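Local atomic coordinates of ATP-dependent DNA helicase PIF1 (Candida albicans, PDB entry 7OTJ), a protein that probably couples ATP hydrolysis to 5'-3' unwinding of DNA, including G-quadruplex structures, and so helps maintain the nuclear and mitochondrial genomes. Residues A[291-297]-A[308-314]; A[297-301]-A[423-427]; A[191-197]-A[481-486]; A[274-278]-A[436-440]; A[12-16]-A[37-42]. All blocks are in the same frame, centred on the assembly; numbering follows the deposited sequence.

Contact 1 of 5, residues A[291-297]-A[308-314]; sequences VGAQVMC and GTLGKVI
Val295 and Gly311 form the central hydrogen-bonded pair of two antiparallel strands, joined by reciprocal backbone bonds, Gly311 N to Val295 O at 2.9 Å and Val295 N to Gly311 O at 3.3 Å. Further along, Cys297 N donates to Thr309 O at 2.8 Å, and Gly308 N donates to Cys297 O. At the other end Gly292 N holds Val313 O at 2.8 Å. Gly292 and Gly308, which end this ladder, both have positive phi angles (89° and 103°), a conformation that suits glycine.

Apolar contacts follow the alternation of the strands. On the face shared by Met296 and Leu310, a non-hydrogen-bonded pair, Leu310 CD2 packs against Met296 CB at 3.7 Å. Because Met296 is extended through chi1 and chi2, its CE continues to Gly308 CA, 3.7 Å away. Val295 points to the other face, where its CG2 lies against the peptide of Gly311. Between the Gly292 bond and the paired residues, Ala293 CB meets Val313 CG1 at 4.0 Å.

Strand 435-446 flanks one side of the pair and strand 404-409 the other, so this is an interior antiparallel step of the curled sheet that builds the 2B domain, consistent with its SH3-like classification.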
# COMPACT_ATOMS: atom_id res chain seq x y z
N VAL A 291 22.11 15.07 4.67
CA VAL A 291 22.49 14.16 5.74
C VAL A 291 21.40 14.18 6.80
O VAL A 291 20.98 15.24 7.27
CB VAL A 291 23.85 14.56 6.33
CG1 VAL A 291 24.25 13.57 7.42
CG2 VAL A 291 24.90 14.60 5.22
N GLY A 292 20.91 12.99 7.15
CA GLY A 292 19.84 12.85 8.12
C GLY A 292 18.44 12.90 7.54
O GLY A 292 17.47 12.78 8.30
N ALA A 293 18.30 13.08 6.23
CA ALA A 293 16.98 13.15 5.61
C ALA A 293 16.26 11.82 5.74
O ALA A 293 16.84 10.76 5.50
CB ALA A 293 17.11 13.55 4.14
N GLN A 294 15.00 11.88 6.15
CA GLN A 294 14.17 10.68 6.20
C GLN A 294 13.97 10.11 4.80
O GLN A 294 13.68 10.84 3.85
CB GLN A 294 12.82 11.02 6.83
CG GLN A 294 12.11 9.84 7.46
CD GLN A 294 12.75 9.40 8.76
OE1 GLN A 294 13.66 10.06 9.28
NE2 GLN A 294 12.28 8.29 9.30
N VAL A 295 14.08 8.79 4.67
CA VAL A 295 13.97 8.12 3.38
C VAL A 295 13.23 6.80 3.54
O VAL A 295 13.14 6.24 4.63
CB VAL A 295 15.33 7.84 2.70
CG1 VAL A 295 15.99 9.13 2.23
CG2 VAL A 295 16.22 7.06 3.63
N MET A 296 12.73 6.30 2.42
CA MET A 296 12.05 5.01 2.37
C MET A 296 12.59 4.21 1.19
O MET A 296 12.63 4.71 0.06
CB MET A 296 10.54 5.19 2.24
CG MET A 296 9.82 3.95 1.71
SD MET A 296 8.03 4.13 1.69
CE MET A 296 7.62 3.28 0.17
N CYS A 297 12.99 2.97 1.46
CA CYS A 297 13.41 2.07 0.40
C CYS A 297 12.21 1.68 -0.46
O CYS A 297 11.12 1.41 0.06
CB CYS A 297 14.07 0.84 1.00
SG CYS A 297 14.64 -0.36 -0.21
N GLY A 308 9.31 -0.28 1.14
CA GLY A 308 8.59 0.37 2.22
C GLY A 308 9.40 0.60 3.47
O GLY A 308 8.98 1.40 4.32
N THR A 309 10.55 -0.06 3.61
CA THR A 309 11.37 0.08 4.81
C THR A 309 11.87 1.52 4.96
O THR A 309 12.41 2.10 4.01
CB THR A 309 12.56 -0.87 4.75
OG1 THR A 309 12.09 -2.22 4.56
CG2 THR A 309 13.36 -0.80 6.04
N LEU A 310 11.70 2.07 6.15
CA LEU A 310 12.15 3.43 6.42
C LEU A 310 13.60 3.41 6.90
O LEU A 310 14.05 2.45 7.54
CB LEU A 310 11.26 4.10 7.47
CG LEU A 310 9.77 4.17 7.12
CD1 LEU A 310 8.97 4.83 8.23
CD2 LEU A 310 9.57 4.91 5.81
N GLY A 311 14.33 4.47 6.58
CA GLY A 311 15.74 4.53 6.89
C GLY A 311 16.19 5.96 7.10
O GLY A 311 15.40 6.90 7.04
N LYS A 312 17.49 6.12 7.33
CA LYS A 312 18.08 7.42 7.57
C LYS A 312 19.47 7.47 6.96
O LYS A 312 20.29 6.58 7.21
CB LYS A 312 18.14 7.73 9.07
CG LYS A 312 18.94 8.97 9.44
CD LYS A 312 18.77 9.30 10.92
CE LYS A 312 19.78 10.33 11.41
NZ LYS A 312 21.17 9.78 11.52
N VAL A 313 19.72 8.50 6.16
CA VAL A 313 20.98 8.66 5.45
C VAL A 313 22.01 9.31 6.37
O VAL A 313 21.71 10.29 7.06
CB VAL A 313 20.77 9.49 4.17
CG1 VAL A 313 19.91 10.70 4.47
CG2 VAL A 313 22.11 9.91 3.60
N ILE A 314 23.22 8.75 6.38
CA ILE A 314 24.28 9.21 7.27
C ILE A 314 25.40 9.90 6.52
O ILE A 314 25.97 10.88 7.01
CB ILE A 314 24.82 8.03 8.11
CG1 ILE A 314 23.68 7.11 8.53
CG2 ILE A 314 25.57 8.55 9.32
CD1 ILE A 314 24.15 5.82 9.17

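Contact 2 of 5, residues A[297-301]-A[423-427]; sequences CIKNF and PEQWT
At the border of the antiparallel 2B sheet, the loop that leaves strand 294-297 brings Lys299 across Glu424 and alongside Trp426 of strand 424-429, the lysine and tryptophan side chains running in opposite senses. The lysine is bent at both chi3 (-70°) and chi4 (-68°), which brings CE over one face of the indole, 4.0 Å above its plane and offset toward the rim. NZ then makes an off-centre cation-pi contact, 4.6 Å from the centroid of the five-membered ring of Trp426. Nearer the backbone, Lys299 CG sits over the centre of the Phe301 ring, so the aliphatic chain runs between two aromatic groups. Pro443 of strand 435-446, the sheet neighbour of strand 424-429, also touches Ile298, Phe301 and Trp426 and ties the loop to the sheet. Glu424 crosses Lys299 at about a right angle; its OE1 approaches the edge of the Phe301 ring at CE1, 3.4 Å away, with carboxylate and ring nearly perpendicular. Its OE2 is 4.7 Å from Lys299 NZ, probably an attraction through space without direct contact. Ile298 adds CD1 against Trp426 CZ2 at 3.8 Å.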
# COMPACT_ATOMS: atom_id res chain seq x y z
N CYS A 297 12.99 2.97 1.46
CA CYS A 297 13.41 2.07 0.40
C CYS A 297 12.21 1.68 -0.46
O CYS A 297 11.12 1.41 0.06
CB CYS A 297 14.07 0.84 1.00
SG CYS A 297 14.64 -0.36 -0.21
N ILE A 298 12.40 1.63 -1.77
CA ILE A 298 11.29 1.31 -2.66
C ILE A 298 11.56 0.07 -3.50
O ILE A 298 10.92 -0.13 -4.53
CB ILE A 298 10.94 2.52 -3.55
CG1 ILE A 298 12.11 2.86 -4.48
CG2 ILE A 298 10.55 3.72 -2.71
CD1 ILE A 298 11.82 3.98 -5.45
N LYS A 299 12.49 -0.79 -3.07
CA LYS A 299 12.75 -2.06 -3.73
C LYS A 299 12.98 -3.13 -2.68
O LYS A 299 13.54 -2.86 -1.61
CB LYS A 299 13.97 -1.98 -4.67
CG LYS A 299 14.27 -3.29 -5.40
CD LYS A 299 15.29 -3.10 -6.51
CE LYS A 299 14.70 -2.30 -7.67
NZ LYS A 299 13.63 -3.01 -8.43
N ASN A 300 12.52 -4.35 -2.97
CA ASN A 300 12.75 -5.50 -2.09
C ASN A 300 14.13 -6.07 -2.40
O ASN A 300 14.30 -6.89 -3.30
CB ASN A 300 11.66 -6.55 -2.29
CG ASN A 300 10.27 -6.01 -1.97
OD1 ASN A 300 9.79 -6.15 -0.84
ND2 ASN A 300 9.63 -5.41 -2.96
N PHE A 301 15.14 -5.62 -1.65
CA PHE A 301 16.47 -6.18 -1.84
C PHE A 301 16.64 -7.50 -1.10
O PHE A 301 16.90 -8.54 -1.70
CB PHE A 301 17.53 -5.18 -1.36
CG PHE A 301 17.71 -4.01 -2.27
CD1 PHE A 301 18.29 -4.18 -3.52
CD2 PHE A 301 17.33 -2.74 -1.88
CE1 PHE A 301 18.47 -3.11 -4.37
CE2 PHE A 301 17.51 -1.66 -2.72
CZ PHE A 301 18.08 -1.84 -3.97
N PRO A 423 22.36 2.32 -7.21
CA PRO A 423 21.25 2.62 -8.13
C PRO A 423 20.63 1.35 -8.70
O PRO A 423 21.30 0.32 -8.86
CB PRO A 423 21.91 3.46 -9.22
CG PRO A 423 23.34 3.06 -9.20
CD PRO A 423 23.65 2.77 -7.75
N GLU A 424 19.34 1.44 -9.02
CA GLU A 424 18.56 0.34 -9.55
C GLU A 424 17.89 0.78 -10.84
O GLU A 424 17.81 1.97 -11.14
CB GLU A 424 17.51 -0.14 -8.56
CG GLU A 424 18.08 -0.82 -7.34
CD GLU A 424 18.86 -2.06 -7.70
OE1 GLU A 424 20.03 -2.17 -7.28
OE2 GLU A 424 18.32 -2.92 -8.43
N GLN A 425 17.40 -0.20 -11.61
CA GLN A 425 16.74 0.07 -12.88
C GLN A 425 15.27 -0.35 -12.81
O GLN A 425 14.96 -1.47 -12.38
CB GLN A 425 17.44 -0.65 -14.03
CG GLN A 425 16.81 -0.35 -15.39
CD GLN A 425 17.33 -1.24 -16.50
OE1 GLN A 425 17.81 -2.35 -16.26
NE2 GLN A 425 17.23 -0.76 -17.73
N TRP A 426 14.39 0.55 -13.23
CA TRP A 426 12.98 0.25 -13.44
C TRP A 426 12.69 0.31 -14.93
O TRP A 426 13.12 1.25 -15.61
CB TRP A 426 12.08 1.25 -12.69
CG TRP A 426 12.14 1.14 -11.19
CD1 TRP A 426 11.25 0.50 -10.37
CD2 TRP A 426 13.15 1.70 -10.33
NE1 TRP A 426 11.64 0.62 -9.06
CE2 TRP A 426 12.80 1.35 -9.00
CE3 TRP A 426 14.30 2.45 -10.55
CZ2 TRP A 426 13.57 1.73 -7.90
CZ3 TRP A 426 15.07 2.83 -9.45
CH2 TRP A 426 14.70 2.47 -8.15
N THR A 427 11.99 -0.70 -15.44
CA THR A 427 11.77 -0.84 -16.87
C THR A 427 10.29 -1.03 -17.15
O THR A 427 9.60 -1.74 -16.42
CB THR A 427 12.54 -2.02 -17.45
OG1 THR A 427 12.12 -3.23 -16.80
CG2 THR A 427 14.04 -1.84 -17.26

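Contact 3 of 5, residues A[191-197]-A[481-486]; sequences RQKGDQR and SRAVSR. With ALF (tetrafluoroaluminate ion), chain F; ADP (adenosine-5'-diphosphate), chain E; PO4 (phosphate ion), chain Q.
Arg191 extends with CG anti to the backbone N (chi1 -179°) and turns at chi3 (-63°), which carries its guanidinium past Ser481 O to the bound tetrafluoroaluminate. Arg482, bent at chi2 and chi3, reaches the same ion from the other segment. Arg191 NH1 donates to F2 at 2.7 Å in a nearly straight bond and also to Ser481 O, which it meets from above the carbonyl plane. Arg482 NH1 donates to F4 at 2.6 Å, and the aluminium lies at the in-plane edge of both guanidinium groups. This is the nucleotide cleft between the two RecA-like domains of a superfamily 1 helicase: ADP O3B and a water lie in line on either side of the aluminium, mimicking the phosphoryl-transfer transition state, and the sequence around Arg482 is that of helicase motif VI. Next along the chain, Gln192 NE2 donates to Ala483 O at 3.0 Å. A type I turn from Gln192 leads to Asp195, the N-cap residue of helix 196-204. Arg486 grips its carboxylate side-on, the two groups nearly coplanar, with NE 2.7 Å from Asp195 OD2 and NH2 2.8 Å from Asp195 OD1. Arg486 NH2 also donates to a phosphate ion, probably from the crystallisation liquor.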
# COMPACT_ATOMS: atom_id res chain seq x y z
N ARG A 191 -4.99 -2.00 17.66
CA ARG A 191 -4.04 -0.90 17.46
C ARG A 191 -4.13 0.16 18.56
O ARG A 191 -3.10 0.67 19.01
CB ARG A 191 -4.26 -0.27 16.08
CG ARG A 191 -3.28 0.85 15.78
CD ARG A 191 -3.44 1.40 14.37
NE ARG A 191 -3.15 0.41 13.34
CZ ARG A 191 -3.97 0.12 12.33
NH1 ARG A 191 -5.14 0.72 12.20
NH2 ARG A 191 -3.60 -0.79 11.44
N GLN A 192 -5.34 0.51 18.98
CA GLN A 192 -5.52 1.51 20.03
C GLN A 192 -6.06 0.91 21.32
O GLN A 192 -6.67 1.61 22.13
CB GLN A 192 -6.45 2.64 19.54
CG GLN A 192 -6.02 3.32 18.24
CD GLN A 192 -6.49 2.58 16.99
OE1 GLN A 192 -7.18 1.57 17.07
NE2 GLN A 192 -6.12 3.09 15.82
N LYS A 193 -5.79 -0.39 21.55
CA LYS A 193 -6.47 -1.13 22.61
C LYS A 193 -6.31 -0.49 23.98
O LYS A 193 -7.18 -0.63 24.85
CB LYS A 193 -5.97 -2.57 22.65
CG LYS A 193 -6.79 -3.49 23.54
CD LYS A 193 -6.35 -4.94 23.39
CE LYS A 193 -7.29 -5.88 24.14
NZ LYS A 193 -8.68 -5.79 23.63
N GLY A 194 -5.21 0.25 24.19
CA GLY A 194 -4.95 0.81 25.51
C GLY A 194 -5.88 1.94 25.90
O GLY A 194 -5.98 2.25 27.09
N ASP A 195 -6.56 2.56 24.94
CA ASP A 195 -7.28 3.80 25.18
C ASP A 195 -8.71 3.64 24.66
O ASP A 195 -8.98 3.86 23.48
CB ASP A 195 -6.58 4.97 24.49
CG ASP A 195 -7.22 6.30 24.79
OD1 ASP A 195 -8.24 6.35 25.52
OD2 ASP A 195 -6.70 7.31 24.28
N GLN A 196 -9.62 3.27 25.56
CA GLN A 196 -10.97 2.94 25.13
C GLN A 196 -11.69 4.16 24.56
O GLN A 196 -12.43 4.05 23.58
CB GLN A 196 -11.77 2.33 26.27
CG GLN A 196 -13.20 1.97 25.89
CD GLN A 196 -13.27 1.00 24.71
OE1 GLN A 196 -12.49 0.06 24.61
NE2 GLN A 196 -14.22 1.24 23.81
N ARG A 197 -11.46 5.33 25.16
CA ARG A 197 -12.06 6.56 24.64
C ARG A 197 -11.61 6.83 23.22
O ARG A 197 -12.42 7.19 22.36
CB ARG A 197 -11.70 7.74 25.55
CG ARG A 197 -12.10 9.10 25.01
CD ARG A 197 -13.60 9.20 24.87
NE ARG A 197 -14.03 10.43 24.22
CZ ARG A 197 -15.24 10.61 23.70
NH1 ARG A 197 -16.15 9.64 23.71
NH2 ARG A 197 -15.55 11.79 23.17
N SER A 481 -7.07 6.83 12.26
CA SER A 481 -6.98 5.49 12.83
C SER A 481 -5.61 4.84 12.62
O SER A 481 -5.40 3.71 13.07
CB SER A 481 -8.06 4.58 12.24
OG SER A 481 -8.04 4.61 10.82
N ARG A 482 -4.68 5.53 11.96
CA ARG A 482 -3.31 5.03 11.87
C ARG A 482 -2.59 5.08 13.20
O ARG A 482 -1.63 4.33 13.40
CB ARG A 482 -2.51 5.84 10.84
CG ARG A 482 -3.09 5.88 9.44
CD ARG A 482 -3.31 4.49 8.89
NE ARG A 482 -4.66 4.00 9.14
CZ ARG A 482 -5.01 2.73 9.07
NH1 ARG A 482 -4.12 1.78 8.80
NH2 ARG A 482 -6.27 2.39 9.29
N ALA A 483 -3.03 5.94 14.12
CA ALA A 483 -2.30 6.18 15.35
C ALA A 483 -2.49 5.05 16.36
O ALA A 483 -3.59 4.51 16.51
CB ALA A 483 -2.73 7.51 15.98
N VAL A 484 -1.40 4.69 17.04
CA VAL A 484 -1.49 3.77 18.16
C VAL A 484 -2.21 4.42 19.34
O VAL A 484 -3.08 3.82 19.97
CB VAL A 484 -0.08 3.28 18.55
CG1 VAL A 484 -0.10 2.52 19.87
CG2 VAL A 484 0.50 2.42 17.43
N SER A 485 -1.86 5.67 19.65
CA SER A 485 -2.42 6.34 20.82
C SER A 485 -2.60 7.82 20.54
O SER A 485 -1.97 8.39 19.64
CB SER A 485 -1.52 6.16 22.05
OG SER A 485 -0.31 6.86 21.85
N ARG A 486 -3.47 8.45 21.33
CA ARG A 486 -3.64 9.89 21.21
C ARG A 486 -2.38 10.64 21.62
O ARG A 486 -2.09 11.70 21.06
CB ARG A 486 -4.82 10.36 22.04
CG ARG A 486 -6.17 10.03 21.42
CD ARG A 486 -7.29 10.56 22.28
NE ARG A 486 -7.45 9.78 23.50
CZ ARG A 486 -8.33 10.05 24.46
NH1 ARG A 486 -9.07 11.15 24.43
NH2 ARG A 486 -8.47 9.19 25.46
AL ALF F . -6.19 -1.33 8.75
F1 ALF F . -5.81 -2.43 7.40
F2 ALF F . -6.55 -0.23 10.11
F3 ALF F . -7.87 -1.92 8.69
F4 ALF F . -4.49 -0.80 8.88
PB ADP E . -5.92 -4.19 10.36
O1B ADP E . -7.32 -4.71 10.63
O2B ADP E . -5.22 -4.80 9.17
O3B ADP E . -5.79 -2.70 10.47
PA ADP E . -3.45 -4.92 11.60
O1A ADP E . -3.21 -6.35 11.18
O2A ADP E . -2.74 -3.79 10.89
O3A ADP E . -5.05 -4.69 11.63
O5' ADP E . -3.13 -4.77 13.16
C5' ADP E . -2.82 -3.49 13.71
C4' ADP E . -2.01 -3.70 14.98
O4' ADP E . -2.69 -4.61 15.84
C3' ADP E . -0.66 -4.30 14.65
O3' ADP E . 0.36 -3.46 15.18
C2' ADP E . -0.63 -5.65 15.34
O2' ADP E . 0.63 -5.85 15.99
C1' ADP E . -1.77 -5.57 16.35
N9 ADP E . -2.45 -6.88 16.46
C8 ADP E . -3.13 -7.49 15.48
N7 ADP E . -3.64 -8.67 15.91
C5 ADP E . -3.27 -8.83 17.19
C6 ADP E . -3.47 -9.85 18.25
N6 ADP E . -4.18 -10.98 18.00
N1 ADP E . -2.91 -9.62 19.46
C2 ADP E . -2.21 -8.50 19.71
N3 ADP E . -1.99 -7.54 18.81
C4 ADP E . -2.48 -7.64 17.55
P PO4 Q . -8.51 10.90 28.80
O1 PO4 Q . -9.36 9.90 28.03
O2 PO4 Q . -7.43 11.48 27.91
O3 PO4 Q . -7.89 10.23 30.01
O4 PO4 Q . -9.39 12.03 29.27
O HOH W 1 -6.63 0.13 6.87

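Contact 4 of 5, residues A[274-278]-A[436-440]; sequences KTQVL and LVSRI
Arg439 NH1 donates to a water at 2.9 Å that sits at the in-plane edge of the guanidinium, and the same water lies 2.9 Å from Leu278 O, joining strand to helix. Two further acceptors fix the group: NH1 also bonds Ala283 O, and NH2 forms a salt bridge with Asp265 of strand 259-267. Held in this way, the buried guanidinium offers a flat surface to the helix, and Leu278 CD2 lies over one of its faces, 4.0 Å from Arg439 NE. Leu278 CB touches the far end of the group, 3.7 Å from Arg439 NH2.

Beside it the contact becomes purely apolar and centres on Val437, which points at the helix and spreads its two methyls. CG1, anti to the backbone N (chi1 174°), takes Leu278 CD2 at 3.5 Å. CG2 is shared by Val277 CG1, at 4.0 Å, and the aliphatic part of Lys274, whose CG lies 3.9 Å away.

Val437 also belongs to a classic beta bulge, in which it and Leu436 both face Thr428. With the axis of residues 274-278 passing 9.3 Å from that of 437-440 at 48°, this is a helix packed on the antiparallel sheet of the 2B domain, an arginine of the sheet lying against the helix's leucine.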
# COMPACT_ATOMS: atom_id res chain seq x y z
N LYS A 274 6.68 8.35 -23.92
CA LYS A 274 7.81 8.06 -23.03
C LYS A 274 7.78 8.94 -21.79
O LYS A 274 8.04 8.47 -20.68
CB LYS A 274 9.13 8.24 -23.78
CG LYS A 274 10.33 7.65 -23.06
CD LYS A 274 11.62 7.97 -23.79
CE LYS A 274 11.91 9.45 -23.73
NZ LYS A 274 13.11 9.81 -24.53
N THR A 275 7.44 10.22 -21.95
CA THR A 275 7.36 11.10 -20.80
C THR A 275 6.18 10.71 -19.91
O THR A 275 6.30 10.69 -18.68
CB THR A 275 7.23 12.55 -21.25
OG1 THR A 275 8.47 12.98 -21.83
CG2 THR A 275 6.86 13.45 -20.09
N GLN A 276 5.05 10.33 -20.52
CA GLN A 276 3.88 10.00 -19.72
C GLN A 276 4.06 8.69 -18.98
O GLN A 276 3.47 8.50 -17.91
CB GLN A 276 2.64 9.96 -20.62
CG GLN A 276 2.32 11.32 -21.25
CD GLN A 276 1.24 11.22 -22.31
OE1 GLN A 276 1.01 10.16 -22.89
NE2 GLN A 276 0.57 12.34 -22.57
N VAL A 277 4.87 7.77 -19.51
CA VAL A 277 5.20 6.55 -18.77
C VAL A 277 6.12 6.87 -17.60
O VAL A 277 5.91 6.38 -16.48
CB VAL A 277 5.84 5.51 -19.70
CG1 VAL A 277 6.57 4.45 -18.89
CG2 VAL A 277 4.78 4.85 -20.54
N LEU A 278 7.16 7.67 -17.84
CA LEU A 278 8.11 7.96 -16.77
C LEU A 278 7.46 8.71 -15.62
O LEU A 278 7.83 8.49 -14.46
CB LEU A 278 9.28 8.78 -17.33
CG LEU A 278 10.27 7.98 -18.15
CD1 LEU A 278 11.19 8.92 -18.91
CD2 LEU A 278 11.07 7.06 -17.24
N LEU A 436 11.09 -0.99 -23.11
CA LEU A 436 10.58 0.15 -23.86
C LEU A 436 10.94 1.48 -23.21
O LEU A 436 11.19 2.46 -23.92
CB LEU A 436 9.06 0.03 -24.01
CG LEU A 436 8.52 -1.27 -24.64
CD1 LEU A 436 7.00 -1.28 -24.68
CD2 LEU A 436 9.08 -1.49 -26.04
N VAL A 437 11.00 1.51 -21.88
CA VAL A 437 11.40 2.69 -21.13
C VAL A 437 12.27 2.23 -19.97
O VAL A 437 11.99 1.19 -19.36
CB VAL A 437 10.18 3.49 -20.62
CG1 VAL A 437 10.62 4.60 -19.72
CG2 VAL A 437 9.38 4.04 -21.77
N SER A 438 13.34 2.97 -19.69
CA SER A 438 14.25 2.66 -18.59
C SER A 438 14.52 3.90 -17.75
O SER A 438 14.78 4.98 -18.30
CB SER A 438 15.56 2.08 -19.12
OG SER A 438 16.44 1.76 -18.06
N ARG A 439 14.51 3.73 -16.43
CA ARG A 439 14.94 4.77 -15.51
C ARG A 439 15.88 4.17 -14.49
O ARG A 439 15.54 3.18 -13.83
CB ARG A 439 13.76 5.44 -14.78
CG ARG A 439 14.22 6.27 -13.58
CD ARG A 439 13.12 7.13 -12.99
NE ARG A 439 12.77 8.23 -13.87
CZ ARG A 439 11.71 9.02 -13.69
NH1 ARG A 439 10.90 8.87 -12.65
NH2 ARG A 439 11.46 9.97 -14.59
N ILE A 440 17.05 4.77 -14.34
CA ILE A 440 18.05 4.34 -13.37
C ILE A 440 18.12 5.40 -12.29
O ILE A 440 18.36 6.58 -12.58
CB ILE A 440 19.42 4.11 -14.03
CG1 ILE A 440 19.30 3.02 -15.11
CG2 ILE A 440 20.46 3.72 -12.99
CD1 ILE A 440 20.59 2.74 -15.85
O HOH W 2 8.21 9.57 -11.84

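Contact 5 of 5, residues A[12-16]-A[37-42]; sequences LKQVL and SIIKSL
Leu12 and Ile38 lie alongside each other pointing opposite ways, and Leu12 CD1 rests on the neighbouring helix, 3.8 Å from both CA and CG1 of Ile38. With CG anti to the backbone N (chi1 172°), the leucine's CD1 is carried to that helix. One turn on, Val15 points toward the other helix and crosses Ile38 and Leu42 at about right angles. Its CG1 fits between them, 3.5 Å from Ile38 CG2 and 3.8 Å from Leu42 CD1. Leu16 finishes the row near the surface, where its CD2 touches Leu42 CD2 at 3.6 Å and Ser41 CB at 3.7 Å. The seam is mainly apolar, and the two short axes run 10.3 Å apart at 37°. Toward the sheet, Val15 reaches Leu21 and Ile38 reaches Tyr23, both on strand 21-25, while Leu42 rests on Val50 and Val103. Two roughly parallel helices side by side over a parallel sheet, the second of them starting at the Walker A loop, are characteristic of the RecA-like P-loop NTPase core.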
# COMPACT_ATOMS: atom_id res chain seq x y z
N LEU A 12 -9.44 -17.89 10.15
CA LEU A 12 -8.41 -18.78 9.60
C LEU A 12 -8.97 -20.17 9.34
O LEU A 12 -8.68 -20.77 8.30
CB LEU A 12 -7.22 -18.84 10.56
CG LEU A 12 -6.14 -19.86 10.24
CD1 LEU A 12 -5.45 -19.52 8.93
CD2 LEU A 12 -5.12 -19.92 11.36
N LYS A 13 -9.78 -20.68 10.27
CA LYS A 13 -10.40 -22.00 10.10
C LYS A 13 -11.27 -22.04 8.86
O LYS A 13 -11.24 -23.02 8.10
CB LYS A 13 -11.23 -22.34 11.34
CG LYS A 13 -12.05 -23.62 11.23
CD LYS A 13 -12.94 -23.80 12.46
CE LYS A 13 -13.89 -24.98 12.32
NZ LYS A 13 -13.17 -26.28 12.24
N GLN A 14 -12.06 -20.99 8.63
CA GLN A 14 -12.93 -20.96 7.45
C GLN A 14 -12.12 -20.88 6.17
O GLN A 14 -12.42 -21.58 5.20
CB GLN A 14 -13.89 -19.77 7.55
CG GLN A 14 -14.72 -19.75 8.82
CD GLN A 14 -15.65 -20.93 8.91
OE1 GLN A 14 -16.22 -21.36 7.91
NE2 GLN A 14 -15.80 -21.47 10.11
N VAL A 15 -11.08 -20.04 6.15
CA VAL A 15 -10.27 -19.89 4.95
C VAL A 15 -9.61 -21.22 4.59
O VAL A 15 -9.59 -21.62 3.42
CB VAL A 15 -9.23 -18.77 5.13
CG1 VAL A 15 -8.33 -18.68 3.91
CG2 VAL A 15 -9.94 -17.44 5.37
N LEU A 16 -9.08 -21.93 5.59
CA LEU A 16 -8.44 -23.22 5.33
C LEU A 16 -9.42 -24.30 4.91
O LEU A 16 -8.99 -25.34 4.41
CB LEU A 16 -7.67 -23.68 6.57
CG LEU A 16 -6.51 -22.80 7.04
CD1 LEU A 16 -5.85 -23.41 8.27
CD2 LEU A 16 -5.49 -22.57 5.93
N SER A 37 -0.93 -15.00 8.74
CA SER A 37 -1.04 -16.38 9.19
C SER A 37 -1.79 -17.23 8.17
O SER A 37 -1.43 -18.38 7.93
CB SER A 37 -1.75 -16.44 10.54
OG SER A 37 -0.91 -15.94 11.57
N ILE A 38 -2.85 -16.67 7.58
CA ILE A 38 -3.55 -17.36 6.50
C ILE A 38 -2.57 -17.74 5.39
O ILE A 38 -2.59 -18.87 4.88
CB ILE A 38 -4.69 -16.48 5.96
CG1 ILE A 38 -5.76 -16.27 7.03
CG2 ILE A 38 -5.29 -17.11 4.71
CD1 ILE A 38 -6.83 -15.28 6.64
N ILE A 39 -1.72 -16.79 4.99
CA ILE A 39 -0.74 -17.04 3.93
C ILE A 39 0.18 -18.19 4.29
O ILE A 39 0.39 -19.12 3.50
CB ILE A 39 0.04 -15.75 3.62
CG1 ILE A 39 -0.88 -14.68 3.04
CG2 ILE A 39 1.20 -16.02 2.68
CD1 ILE A 39 -0.28 -13.30 3.03
N LYS A 40 0.77 -18.14 5.49
CA LYS A 40 1.70 -19.19 5.91
C LYS A 40 1.04 -20.56 5.89
O LYS A 40 1.62 -21.53 5.37
CB LYS A 40 2.23 -18.87 7.31
CG LYS A 40 3.47 -19.62 7.71
CD LYS A 40 3.90 -19.24 9.10
CE LYS A 40 5.24 -19.85 9.44
NZ LYS A 40 6.32 -19.28 8.58
N SER A 41 -0.17 -20.67 6.44
CA SER A 41 -0.87 -21.95 6.47
C SER A 41 -1.26 -22.40 5.06
O SER A 41 -1.01 -23.55 4.68
CB SER A 41 -2.11 -21.86 7.36
OG SER A 41 -1.76 -21.72 8.72
N LEU A 42 -1.87 -21.50 4.28
CA LEU A 42 -2.28 -21.86 2.93
C LEU A 42 -1.10 -22.25 2.05
O LEU A 42 -1.30 -22.96 1.06
CB LEU A 42 -3.06 -20.70 2.29
CG LEU A 42 -4.53 -20.54 2.68
CD1 LEU A 42 -5.17 -19.41 1.90
CD2 LEU A 42 -5.28 -21.83 2.42

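In the fold
The contacts fall into two groups. Contacts 1, 2 and 4 all involve the antiparallel sheet of the 2B region: a strand pair, and a loop and a helix packed against it. Contacts 1 and 2 share Cys297, and contacts 2 and 4 touch directly, Trp426 N lying 2.9 Å from Arg439 O across neighbouring strands. The centres of contacts 2 and 4 are about 15 Å apart, as are those of contacts 1 and 2. Contacts 3 and 5 serve the motor. Contact 3 holds the transition-state mimic, whereas contact 5, its centre about 27 Å from that of contact 3, packs the helix leading from the phosphate-binding loop, with the Ser37 side chain about 9 Å from ADP. Contact 4 is centred about 42 Å from contact 3.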